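Local coordinates for protein malate dehydrogenase (Entamoeba histolytica, PDB 3I0P) that probably catalyses the NAD-dependent interconversion of malate and oxaloacetate, at residues C143-A147 / V254-S259; A147-V151 / I160-N164; M115-R119 / L261-N265; V151-F155 / S244-Y248. One frame throughout, in Å; residues are numbered along the deposited sequence.

Contact 1 of 4, residues C143-A147 / V254-S259. With NAD (nicotinamide-adenine-dinucleotide), chain B.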
# COMPACT_ATOMS: atom_id res chain seq x y z
N CYS A 143 -2.80 8.09 -4.51
CA CYS A 143 -4.12 8.12 -5.12
C CYS A 143 -4.53 6.74 -5.60
O CYS A 143 -3.72 5.82 -5.63
CB CYS A 143 -4.16 9.15 -6.25
SG CYS A 143 -3.61 8.59 -7.85
N GLY A 144 -5.81 6.60 -5.95
CA GLY A 144 -6.36 5.33 -6.39
C GLY A 144 -7.81 5.47 -6.83
O GLY A 144 -8.41 6.55 -6.74
N THR A 145 -8.37 4.37 -7.32
CA THR A 145 -9.73 4.35 -7.84
C THR A 145 -10.28 2.96 -7.63
O THR A 145 -9.51 2.00 -7.58
CB THR A 145 -9.77 4.71 -9.37
OG1 THR A 145 -11.12 4.81 -9.82
CG2 THR A 145 -9.05 3.67 -10.22
N ASN A 146 -11.59 2.82 -7.46
CA ASN A 146 -12.18 1.50 -7.58
C ASN A 146 -12.59 1.24 -9.03
O ASN A 146 -12.49 2.14 -9.87
CB ASN A 146 -13.31 1.23 -6.56
CG ASN A 146 -14.47 2.24 -6.63
OD1 ASN A 146 -14.51 3.14 -7.48
ND2 ASN A 146 -15.42 2.07 -5.72
N ALA A 147 -12.99 0.01 -9.33
CA ALA A 147 -13.37 -0.38 -10.68
C ALA A 147 -14.35 -1.54 -10.59
O ALA A 147 -14.55 -2.09 -9.50
CB ALA A 147 -12.13 -0.78 -11.48
N VAL A 254 -7.98 0.32 -1.03
CA VAL A 254 -8.26 1.19 -2.16
C VAL A 254 -9.77 1.43 -2.32
O VAL A 254 -10.21 2.58 -2.46
CB VAL A 254 -7.64 0.63 -3.46
CG1 VAL A 254 -8.19 1.37 -4.68
CG2 VAL A 254 -6.12 0.75 -3.38
N GLU A 255 -10.54 0.35 -2.27
CA GLU A 255 -11.99 0.40 -2.40
C GLU A 255 -12.64 1.34 -1.38
O GLU A 255 -13.48 2.18 -1.74
CB GLU A 255 -12.56 -1.02 -2.24
CG GLU A 255 -14.05 -1.14 -2.54
CD GLU A 255 -14.34 -1.17 -4.03
OE1 GLU A 255 -15.38 -0.60 -4.43
OE2 GLU A 255 -13.54 -1.75 -4.80
N ILE A 256 -12.27 1.18 -0.11
CA ILE A 256 -12.83 1.98 0.99
C ILE A 256 -12.46 3.44 0.82
O ILE A 256 -13.32 4.31 0.94
CB ILE A 256 -12.36 1.47 2.35
CG1 ILE A 256 -13.00 0.11 2.63
CG2 ILE A 256 -12.70 2.46 3.45
CD1 ILE A 256 -12.35 -0.61 3.78
N MET A 257 -11.20 3.71 0.53
CA MET A 257 -10.73 5.08 0.29
C MET A 257 -11.45 5.72 -0.89
O MET A 257 -11.70 6.92 -0.90
CB MET A 257 -9.21 5.10 0.03
CG MET A 257 -8.34 4.60 1.18
SD MET A 257 -8.32 5.76 2.55
CE MET A 257 -6.98 6.85 2.09
N SER A 258 -11.77 4.91 -1.90
CA SER A 258 -12.39 5.41 -3.13
C SER A 258 -13.89 5.61 -2.99
O SER A 258 -14.41 6.57 -3.54
CB SER A 258 -12.08 4.50 -4.33
OG SER A 258 -10.67 4.40 -4.49
N SER A 259 -14.57 4.74 -2.23
CA SER A 259 -16.04 4.80 -2.11
C SER A 259 -16.63 5.32 -0.78
O SER A 259 -17.65 6.01 -0.78
CB SER A 259 -16.67 3.45 -2.47
OG SER A 259 -16.14 2.42 -1.66
PA NAD B . 2.71 -3.19 -13.63
O1A NAD B . 3.04 -2.86 -15.07
O2A NAD B . 2.70 -4.63 -13.22
O5B NAD B . 3.76 -2.38 -12.73
C5B NAD B . 3.96 -0.97 -12.95
C4B NAD B . 4.71 -0.30 -11.80
O4B NAD B . 5.75 -1.13 -11.27
C3B NAD B . 5.41 0.98 -12.23
O3B NAD B . 5.45 1.88 -11.11
C2B NAD B . 6.81 0.51 -12.58
O2B NAD B . 7.76 1.57 -12.44
C1B NAD B . 7.04 -0.56 -11.54
N9A NAD B . 7.99 -1.64 -11.95
C8A NAD B . 7.85 -2.50 -12.96
N7A NAD B . 8.92 -3.33 -12.97
C5A NAD B . 9.73 -2.98 -11.94
C6A NAD B . 10.95 -3.46 -11.44
N6A NAD B . 11.59 -4.50 -12.02
N1A NAD B . 11.51 -2.86 -10.36
C2A NAD B . 10.90 -1.83 -9.76
N3A NAD B . 9.73 -1.36 -10.21
C4A NAD B . 9.13 -1.92 -11.30
O3 NAD B . 1.31 -2.49 -13.18
PN NAD B . -0.20 -2.84 -13.65
O1N NAD B . -0.94 -3.35 -12.44
O2N NAD B . -0.19 -3.63 -14.94
O5D NAD B . -0.82 -1.40 -14.01
C5D NAD B . -0.55 -0.78 -15.27
C4D NAD B . -1.37 0.50 -15.43
O4D NAD B . -2.77 0.19 -15.44
C3D NAD B . -1.16 1.46 -14.27
O3D NAD B . -0.76 2.73 -14.82
C2D NAD B . -2.51 1.53 -13.54
O2D NAD B . -2.87 2.82 -13.01
C1D NAD B . -3.47 1.15 -14.64
N1N NAD B . -4.73 0.63 -14.11
C2N NAD B . -5.81 1.45 -14.11
C3N NAD B . -7.03 1.01 -13.62
C7N NAD B . -8.24 1.90 -13.61
O7N NAD B . -9.30 1.47 -13.17
N7N NAD B . -8.13 3.15 -14.08
C4N NAD B . -7.13 -0.30 -13.13
C5N NAD B . -6.00 -1.12 -13.13
C6N NAD B . -4.80 -0.63 -13.64
O HOH W 1 -14.56 -2.74 -6.77
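The OE1 atom of E255 accepts hydrogen bonds from N146 ND2 and from the backbone N of L267, so the helix 244-259 carboxylate holds two loops beside the central mixed sheet. This is an alpha/beta packing: strand 143-145 and the helix segment cross nearly at right angles (-89°), with axes 7.6 Å apart. ND2 of N146 reaches E255 OE1 at 3.0 Å, slightly tilted from its own amide plane but arriving from above the carboxylate. With chi1 at 58°, N146 sets CG between its backbone N and carbonyl carbon, and the amide crosses the E255 side chain. Its two ends have further partners: ND2 also donates to N265 O, while OD1 accepts from the N of G283. The other carboxylate oxygen, E255 OE2, takes a bond from N164 ND2. One turn along the helix, S258 OG sits 3.5 Å from T145 C, yet its bond runs back into the helix, to V254 O at 2.8 Å. That carbonyl oxygen also receives S258 N. G144 has no side chain between the strand and V254. T145 turns its CB from the helix toward the cofactor, where CG2 lies 3.7 Å from NAD (chain B) O7N.

Contact 2 of 4, residues A147-V151 / I160-N164. With NAD (nicotinamide-adenine-dinucleotide), chain B.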
# COMPACT_ATOMS: atom_id res chain seq x y z
N ALA A 147 -12.99 0.01 -9.33
CA ALA A 147 -13.37 -0.38 -10.68
C ALA A 147 -14.35 -1.54 -10.59
O ALA A 147 -14.55 -2.09 -9.50
CB ALA A 147 -12.13 -0.78 -11.48
N ARG A 148 -14.97 -1.91 -11.71
CA ARG A 148 -15.93 -3.02 -11.73
C ARG A 148 -15.29 -4.33 -11.25
O ARG A 148 -14.11 -4.58 -11.49
CB ARG A 148 -16.56 -3.20 -13.11
CG ARG A 148 -15.66 -3.84 -14.16
CD ARG A 148 -16.39 -4.03 -15.49
NE ARG A 148 -17.40 -5.09 -15.43
CZ ARG A 148 -18.05 -5.57 -16.49
NH1 ARG A 148 -17.81 -5.09 -17.71
NH2 ARG A 148 -18.96 -6.54 -16.33
N SER A 149 -16.08 -5.16 -10.57
CA SER A 149 -15.63 -6.45 -10.06
C SER A 149 -14.92 -7.30 -11.11
O SER A 149 -15.47 -7.58 -12.19
CB SER A 149 -16.81 -7.21 -9.47
OG SER A 149 -17.54 -6.39 -8.59
N SER A 150 -13.70 -7.70 -10.78
CA SER A 150 -12.91 -8.60 -11.60
C SER A 150 -12.01 -9.51 -10.75
O SER A 150 -11.51 -10.53 -11.24
CB SER A 150 -12.03 -7.80 -12.57
OG SER A 150 -10.97 -7.14 -11.89
N VAL A 151 -11.82 -9.13 -9.48
CA VAL A 151 -10.87 -9.80 -8.59
C VAL A 151 -11.57 -10.55 -7.45
O VAL A 151 -12.48 -10.01 -6.80
CB VAL A 151 -9.81 -8.77 -8.04
CG1 VAL A 151 -8.77 -9.45 -7.13
CG2 VAL A 151 -9.11 -8.03 -9.17
N ILE A 160 -15.32 -9.92 -7.27
CA ILE A 160 -16.02 -8.97 -6.39
C ILE A 160 -15.33 -7.58 -6.29
O ILE A 160 -15.99 -6.55 -6.17
CB ILE A 160 -16.28 -9.58 -4.98
CG1 ILE A 160 -17.25 -8.71 -4.16
CG2 ILE A 160 -14.96 -9.85 -4.24
CD1 ILE A 160 -18.65 -8.58 -4.77
N LEU A 161 -14.00 -7.58 -6.34
CA LEU A 161 -13.22 -6.36 -6.19
C LEU A 161 -12.68 -5.90 -7.54
O LEU A 161 -12.34 -6.73 -8.39
CB LEU A 161 -12.04 -6.60 -5.23
CG LEU A 161 -12.28 -6.48 -3.73
CD1 LEU A 161 -11.30 -7.38 -2.97
CD2 LEU A 161 -12.15 -5.04 -3.29
N GLY A 162 -12.58 -4.59 -7.72
CA GLY A 162 -11.92 -4.05 -8.90
C GLY A 162 -10.44 -4.39 -8.86
O GLY A 162 -9.94 -4.95 -7.88
N THR A 163 -9.73 -4.06 -9.94
CA THR A 163 -8.28 -4.21 -9.95
C THR A 163 -7.66 -3.13 -9.07
O THR A 163 -6.47 -3.19 -8.73
CB THR A 163 -7.73 -4.13 -11.38
OG1 THR A 163 -8.40 -3.07 -12.08
CG2 THR A 163 -7.99 -5.44 -12.11
N ASN A 164 -8.47 -2.13 -8.72
CA ASN A 164 -8.17 -1.17 -7.67
C ASN A 164 -6.71 -0.74 -7.58
O ASN A 164 -6.00 -1.13 -6.65
CB ASN A 164 -8.68 -1.72 -6.33
CG ASN A 164 -10.19 -1.79 -6.28
OD1 ASN A 164 -10.87 -1.56 -7.29
ND2 ASN A 164 -10.74 -2.08 -5.10
PA NAD B . 2.71 -3.19 -13.63
O1A NAD B . 3.04 -2.86 -15.07
O2A NAD B . 2.70 -4.63 -13.22
O5B NAD B . 3.76 -2.38 -12.73
C5B NAD B . 3.96 -0.97 -12.95
C4B NAD B . 4.71 -0.30 -11.80
O4B NAD B . 5.75 -1.13 -11.27
C3B NAD B . 5.41 0.98 -12.23
O3B NAD B . 5.45 1.88 -11.11
C2B NAD B . 6.81 0.51 -12.58
O2B NAD B . 7.76 1.57 -12.44
C1B NAD B . 7.04 -0.56 -11.54
N9A NAD B . 7.99 -1.64 -11.95
C8A NAD B . 7.85 -2.50 -12.96
N7A NAD B . 8.92 -3.33 -12.97
C5A NAD B . 9.73 -2.98 -11.94
C6A NAD B . 10.95 -3.46 -11.44
N6A NAD B . 11.59 -4.50 -12.02
N1A NAD B . 11.51 -2.86 -10.36
C2A NAD B . 10.90 -1.83 -9.76
N3A NAD B . 9.73 -1.36 -10.21
C4A NAD B . 9.13 -1.92 -11.30
O3 NAD B . 1.31 -2.49 -13.18
PN NAD B . -0.20 -2.84 -13.65
O1N NAD B . -0.94 -3.35 -12.44
O2N NAD B . -0.19 -3.63 -14.94
O5D NAD B . -0.82 -1.40 -14.01
C5D NAD B . -0.55 -0.78 -15.27
C4D NAD B . -1.37 0.50 -15.43
O4D NAD B . -2.77 0.19 -15.44
C3D NAD B . -1.16 1.46 -14.27
O3D NAD B . -0.76 2.73 -14.82
C2D NAD B . -2.51 1.53 -13.54
O2D NAD B . -2.87 2.82 -13.01
C1D NAD B . -3.47 1.15 -14.64
N1N NAD B . -4.73 0.63 -14.11
C2N NAD B . -5.81 1.45 -14.11
C3N NAD B . -7.03 1.01 -13.62
C7N NAD B . -8.24 1.90 -13.61
O7N NAD B . -9.30 1.47 -13.17
N7N NAD B . -8.13 3.15 -14.08
C4N NAD B . -7.13 -0.30 -13.13
C5N NAD B . -6.00 -1.12 -13.13
C6N NAD B . -4.80 -0.63 -13.64
O HOH W 1 -14.56 -2.74 -6.77
O HOH W 2 -11.57 -4.33 -12.28
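L161 O is gripped by two amides, S150 N at 2.9 Å and V151 N at 2.7 Å, and V151 O is held in the same manner by I160 N and L161 N. The segments thus form a single antiparallel bridge, the hydrogen-bonded pair V151 with L161, which takes part in two classic beta bulges: S150 and V151 face L161, while I160 and L161 face V151. The paired donors come from different directions. V151 N lies in the carbonyl plane of L161, whereas S150 N stands above it. A side chain adds to the pairing: S149 OG, with chi1 at -49° placing it beside its own backbone N, donates to I160 O over the carbonyl plane at 2.9 Å. Apolar contact continues the pairing where V151 CB meets L161 CB.

Farther along, two waters replace direct bonds. Water 1 donates to A147 O and accepts from G162 N; water 2 donates to R148 O and accepts from T163 N, lying 2.9 Å from S150 OG. G162 CA also approaches R148 O in a CA-H...O contact. N164 OD1 receives only a weak bond from A147 N, and its ND2 is turned to helix 244-259, where it also donates to S251 O. In the next shell, R148 forms a salt bridge with E271, and L311 of the second subunit packs on I160 and L161. The loop also brings T163 to the NAD pocket, its OG1 3.2 Å from NAD (chain B) C4N, the nicotinamide carbon that takes up and gives back hydride in NAD chemistry.

Contact 3 of 4, residues M115-R119 / L261-N265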
# COMPACT_ATOMS: atom_id res chain seq x y z
N MET A 115 -6.52 16.13 1.14
CA MET A 115 -7.18 14.93 0.63
C MET A 115 -8.50 15.28 -0.03
O MET A 115 -9.37 15.93 0.57
CB MET A 115 -7.41 13.89 1.72
CG MET A 115 -8.09 12.63 1.21
SD MET A 115 -7.85 11.21 2.29
CE MET A 115 -8.76 9.96 1.40
N VAL A 116 -8.65 14.85 -1.27
CA VAL A 116 -9.88 15.09 -1.99
C VAL A 116 -10.40 13.76 -2.46
O VAL A 116 -9.64 12.97 -3.03
CB VAL A 116 -9.67 16.05 -3.16
CG1 VAL A 116 -10.90 16.10 -4.04
CG2 VAL A 116 -9.35 17.44 -2.63
N VAL A 117 -11.68 13.49 -2.20
CA VAL A 117 -12.31 12.26 -2.69
C VAL A 117 -13.41 12.57 -3.71
O VAL A 117 -13.98 13.66 -3.71
CB VAL A 117 -12.83 11.35 -1.53
CG1 VAL A 117 -11.67 10.87 -0.67
CG2 VAL A 117 -13.87 12.08 -0.68
N VAL A 118 -13.69 11.60 -4.57
CA VAL A 118 -14.65 11.80 -5.66
C VAL A 118 -15.65 10.65 -5.71
O VAL A 118 -15.26 9.48 -5.58
CB VAL A 118 -13.94 11.91 -7.04
CG1 VAL A 118 -14.94 12.15 -8.14
CG2 VAL A 118 -12.87 13.01 -7.03
N ARG A 119 -16.93 11.00 -5.87
CA ARG A 119 -17.98 10.04 -6.24
C ARG A 119 -18.59 10.37 -7.62
O ARG A 119 -18.39 11.49 -8.14
CB ARG A 119 -19.08 9.98 -5.17
CG ARG A 119 -20.04 11.16 -5.18
CD ARG A 119 -21.40 10.84 -4.53
NE ARG A 119 -22.16 12.07 -4.29
CZ ARG A 119 -22.21 12.74 -3.14
NH1 ARG A 119 -21.57 12.29 -2.05
NH2 ARG A 119 -22.91 13.85 -3.06
N LEU A 261 -15.66 7.41 1.66
CA LEU A 261 -15.56 8.81 2.05
C LEU A 261 -16.41 9.72 1.16
O LEU A 261 -16.97 10.69 1.62
CB LEU A 261 -14.10 9.25 2.12
CG LEU A 261 -13.26 8.58 3.23
CD1 LEU A 261 -11.77 8.71 2.97
CD2 LEU A 261 -13.60 9.11 4.62
N SER A 262 -16.54 9.37 -0.12
CA SER A 262 -17.32 10.17 -1.07
C SER A 262 -18.75 9.65 -1.32
O SER A 262 -19.52 10.31 -2.02
CB SER A 262 -16.58 10.21 -2.41
OG SER A 262 -16.42 8.90 -2.94
N ILE A 263 -19.09 8.48 -0.77
CA ILE A 263 -20.35 7.76 -1.06
C ILE A 263 -20.51 7.37 -2.55
O ILE A 263 -21.51 7.71 -3.20
CB ILE A 263 -21.64 8.48 -0.52
CG1 ILE A 263 -21.37 9.25 0.77
CG2 ILE A 263 -22.74 7.45 -0.28
CD1 ILE A 263 -22.54 10.13 1.24
N ALA A 264 -19.53 6.64 -3.07
CA ALA A 264 -19.56 6.15 -4.45
C ALA A 264 -20.00 4.70 -4.47
O ALA A 264 -19.95 4.03 -3.43
CB ALA A 264 -18.17 6.26 -5.09
N ASN A 265 -20.42 4.22 -5.63
CA ASN A 265 -20.66 2.80 -5.84
C ASN A 265 -19.43 1.99 -5.46
O ASN A 265 -18.29 2.40 -5.72
CB ASN A 265 -21.04 2.51 -7.29
CG ASN A 265 -22.29 3.24 -7.73
OD1 ASN A 265 -23.24 3.40 -6.96
ND2 ASN A 265 -22.30 3.69 -8.97
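R119 wraps its side chain around the backbone oxygen of S262, joining strand 113-121 of the mixed sheet to the loop that follows helix 244-259. Its CB lies 3.8 Å from A264 CB and also borders S262 O. A chi1 of 76° puts CG between the backbone N and the carbonyl carbon, and the chain then runs extended to NE. On the way CG stays beside S262 O, and CD reaches I263 O at 3.4 Å. At the tip a chi4 of -97° turns the guanidinium so that R119 NH1 comes back to bond S262 O at 2.9 Å. The acceptor lies at the guanidinium edge, in its plane, and NH1 is tilted from the S262 carbonyl plane. I263 adds its side chain beside NH1, and itself packs on R295 of the second subunit. Nearer the sheet, S262 OG lies 2.9 Å from V118 O, a weak bond; S258 O is also within reach of the same proton. Apolar packing continues the contact along the strand: V117 CG2 rests against S262 CB at 3.7 Å, and F294 and F300 of the second subunit pack on V117 and L261. M115, extended beyond CG, crosses L261 and brings CE to 3.6 Å from L261 CD1.

Contact 4 of 4, residues V151-F155 / S244-Y248. With NAD (nicotinamide-adenine-dinucleotide), chain C.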
# COMPACT_ATOMS: atom_id res chain seq x y z
N VAL A 151 -11.82 -9.13 -9.48
CA VAL A 151 -10.87 -9.80 -8.59
C VAL A 151 -11.57 -10.55 -7.45
O VAL A 151 -12.48 -10.01 -6.80
CB VAL A 151 -9.81 -8.77 -8.04
CG1 VAL A 151 -8.77 -9.45 -7.13
CG2 VAL A 151 -9.11 -8.03 -9.17
N ALA A 152 -11.13 -11.78 -7.20
CA ALA A 152 -11.66 -12.59 -6.09
C ALA A 152 -10.91 -12.32 -4.80
O ALA A 152 -9.68 -12.25 -4.79
CB ALA A 152 -11.59 -14.06 -6.42
N ALA A 153 -11.67 -12.18 -3.71
CA ALA A 153 -11.14 -12.15 -2.35
C ALA A 153 -10.31 -13.41 -2.08
O ALA A 153 -10.34 -14.37 -2.86
CB ALA A 153 -12.27 -12.06 -1.35
N THR A 154 -9.56 -13.42 -0.97
CA THR A 154 -8.82 -14.62 -0.56
C THR A 154 -9.82 -15.66 -0.08
O THR A 154 -10.65 -15.38 0.79
CB THR A 154 -7.77 -14.31 0.54
OG1 THR A 154 -6.88 -13.29 0.07
CG2 THR A 154 -6.97 -15.55 0.88
N PHE A 155 -9.73 -16.86 -0.68
CA PHE A 155 -10.67 -17.98 -0.48
C PHE A 155 -11.97 -17.81 -1.28
O PHE A 155 -12.94 -18.54 -1.05
CB PHE A 155 -10.98 -18.25 1.01
CG PHE A 155 -9.75 -18.44 1.87
CD1 PHE A 155 -8.63 -19.12 1.39
CD2 PHE A 155 -9.73 -17.96 3.19
CE1 PHE A 155 -7.49 -19.29 2.20
CE2 PHE A 155 -8.61 -18.13 4.00
CZ PHE A 155 -7.49 -18.79 3.51
N SER A 244 -1.38 -13.84 -0.51
CA SER A 244 -2.69 -13.47 -1.08
C SER A 244 -3.47 -12.46 -0.27
O SER A 244 -4.00 -11.50 -0.80
CB SER A 244 -3.56 -14.71 -1.26
OG SER A 244 -4.87 -14.35 -1.64
N HIS A 245 -3.56 -12.72 1.03
CA HIS A 245 -4.34 -11.90 1.96
C HIS A 245 -3.90 -10.45 1.98
O HIS A 245 -4.71 -9.55 2.22
CB HIS A 245 -4.29 -12.50 3.38
CG HIS A 245 -2.90 -12.74 3.89
ND1 HIS A 245 -2.04 -13.66 3.33
CD2 HIS A 245 -2.23 -12.20 4.94
CE1 HIS A 245 -0.90 -13.66 3.99
NE2 HIS A 245 -0.99 -12.79 4.97
N LYS A 246 -2.62 -10.21 1.69
CA LYS A 246 -2.09 -8.86 1.66
C LYS A 246 -2.61 -8.05 0.47
O LYS A 246 -3.24 -7.01 0.66
CB LYS A 246 -0.55 -8.87 1.77
CG LYS A 246 -0.07 -9.50 3.07
CD LYS A 246 1.43 -9.58 3.16
CE LYS A 246 1.85 -10.02 4.56
NZ LYS A 246 3.29 -9.75 4.83
N GLY A 247 -2.39 -8.53 -0.76
CA GLY A 247 -2.92 -7.85 -1.94
C GLY A 247 -4.43 -7.65 -1.83
O GLY A 247 -4.95 -6.57 -2.13
N TYR A 248 -5.12 -8.69 -1.35
CA TYR A 248 -6.55 -8.63 -1.11
C TYR A 248 -6.93 -7.50 -0.13
O TYR A 248 -7.81 -6.69 -0.43
CB TYR A 248 -7.04 -10.01 -0.64
CG TYR A 248 -8.38 -10.06 0.05
CD1 TYR A 248 -9.50 -9.37 -0.45
CD2 TYR A 248 -8.54 -10.83 1.21
CE1 TYR A 248 -10.73 -9.43 0.20
CE2 TYR A 248 -9.78 -10.91 1.86
CZ TYR A 248 -10.86 -10.21 1.35
OH TYR A 248 -12.07 -10.28 2.00
PA NAD C . 0.49 -11.74 8.08
O1A NAD C . 0.26 -12.53 9.35
O2A NAD C . 0.96 -12.47 6.86
O5B NAD C . -0.89 -10.99 7.76
C5B NAD C . -1.56 -10.23 8.79
C4B NAD C . -2.65 -9.32 8.22
O4B NAD C . -3.38 -9.94 7.15
C3B NAD C . -3.70 -8.97 9.26
O3B NAD C . -4.21 -7.66 8.96
C2B NAD C . -4.78 -10.01 9.05
O2B NAD C . -6.06 -9.54 9.48
C1B NAD C . -4.74 -10.18 7.54
N9A NAD C . -5.17 -11.52 7.05
C8A NAD C . -4.59 -12.71 7.31
N7A NAD C . -5.28 -13.67 6.65
C5A NAD C . -6.28 -13.07 5.97
C6A NAD C . -7.30 -13.53 5.12
N6A NAD C . -7.44 -14.84 4.84
N1A NAD C . -8.18 -12.64 4.59
C2A NAD C . -8.08 -11.33 4.86
N3A NAD C . -7.11 -10.87 5.66
C4A NAD C . -6.21 -11.72 6.23
O3 NAD C . 1.46 -10.46 8.36
PN NAD C . 3.05 -10.45 8.71
O1N NAD C . 3.76 -9.78 7.56
O2N NAD C . 3.50 -11.81 9.20
O5D NAD C . 3.15 -9.47 9.97
C5D NAD C . 2.84 -9.93 11.29
C4D NAD C . 3.16 -8.84 12.32
O4D NAD C . 4.57 -8.56 12.33
C3D NAD C . 2.46 -7.53 12.01
O3D NAD C . 1.71 -7.15 13.18
C2D NAD C . 3.58 -6.54 11.68
O2D NAD C . 3.38 -5.19 12.13
C1D NAD C . 4.76 -7.15 12.41
N1N NAD C . 6.03 -6.71 11.85
C2N NAD C . 6.73 -5.76 12.51
C3N NAD C . 7.96 -5.31 12.02
C7N NAD C . 8.74 -4.25 12.74
O7N NAD C . 9.82 -3.89 12.27
N7N NAD C . 8.26 -3.73 13.86
C4N NAD C . 8.46 -5.86 10.84
C5N NAD C . 7.71 -6.84 10.17
C6N NAD C . 6.49 -7.25 10.71
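T154 keeps OG1 beside its backbone N (chi1 -56°), while S244 swings OG anti to its own N (chi1 172°), and the two hydroxyls meet at 2.8 Å where the loop 151-155 packs on the N-terminal turn of helix 244-259, part of an NAD site between subunits. T154 donates, and S244 OG has a further partner in G237 O. One turn on, Y248 likewise sends its ring back to the loop. A153 CB lies over one ring face, 3.4 Å from Y248 CE1, and T154 N sits over the same face, closer to the ring centre than A153 CB. The phenol OH is bonded to Y324 O of the second subunit, so the ring is pinned between loop and neighbour.

Further partners of this NAD include E240 of this chain and D181, A183 and E330 of the second subunit. H245 CB packs against the adenine, 3.3 Å from NAD (chain C) C5A, and Y248 CE2 comes 3.5 Å from C2A of the same base. Beyond them, K246 gives NZ to NAD (chain C) O1N at 2.8 Å, and the positive charge probably offsets the diphosphate. H245 NE2 binds the other phosphate: it donates to NAD (chain C) O2A at 2.7 Å in a nearly straight bond.

In the fold
Helix 244-259 ties the set together: contact 4 uses its start and contact 1 its end, with centres about 16 Å apart, and the second segment of contact 3, 261-265, follows just after it. Contacts 1 and 2 share A147 and stand about 10 Å apart between centres; both touch the chain B NAD at its nicotinamide end. Contact 2 passes through V151 into contact 4, about 11 Å away between centres, where L161 CD1 packs on Y248 CD1 at 3.7 Å. That contact reaches the chain C NAD, so the loop 147-164 runs between two cofactor sites of the dimer. Contact 3 lies farther from the pocket but meets contact 1 where S259 O lies 3.0 Å from A264 N.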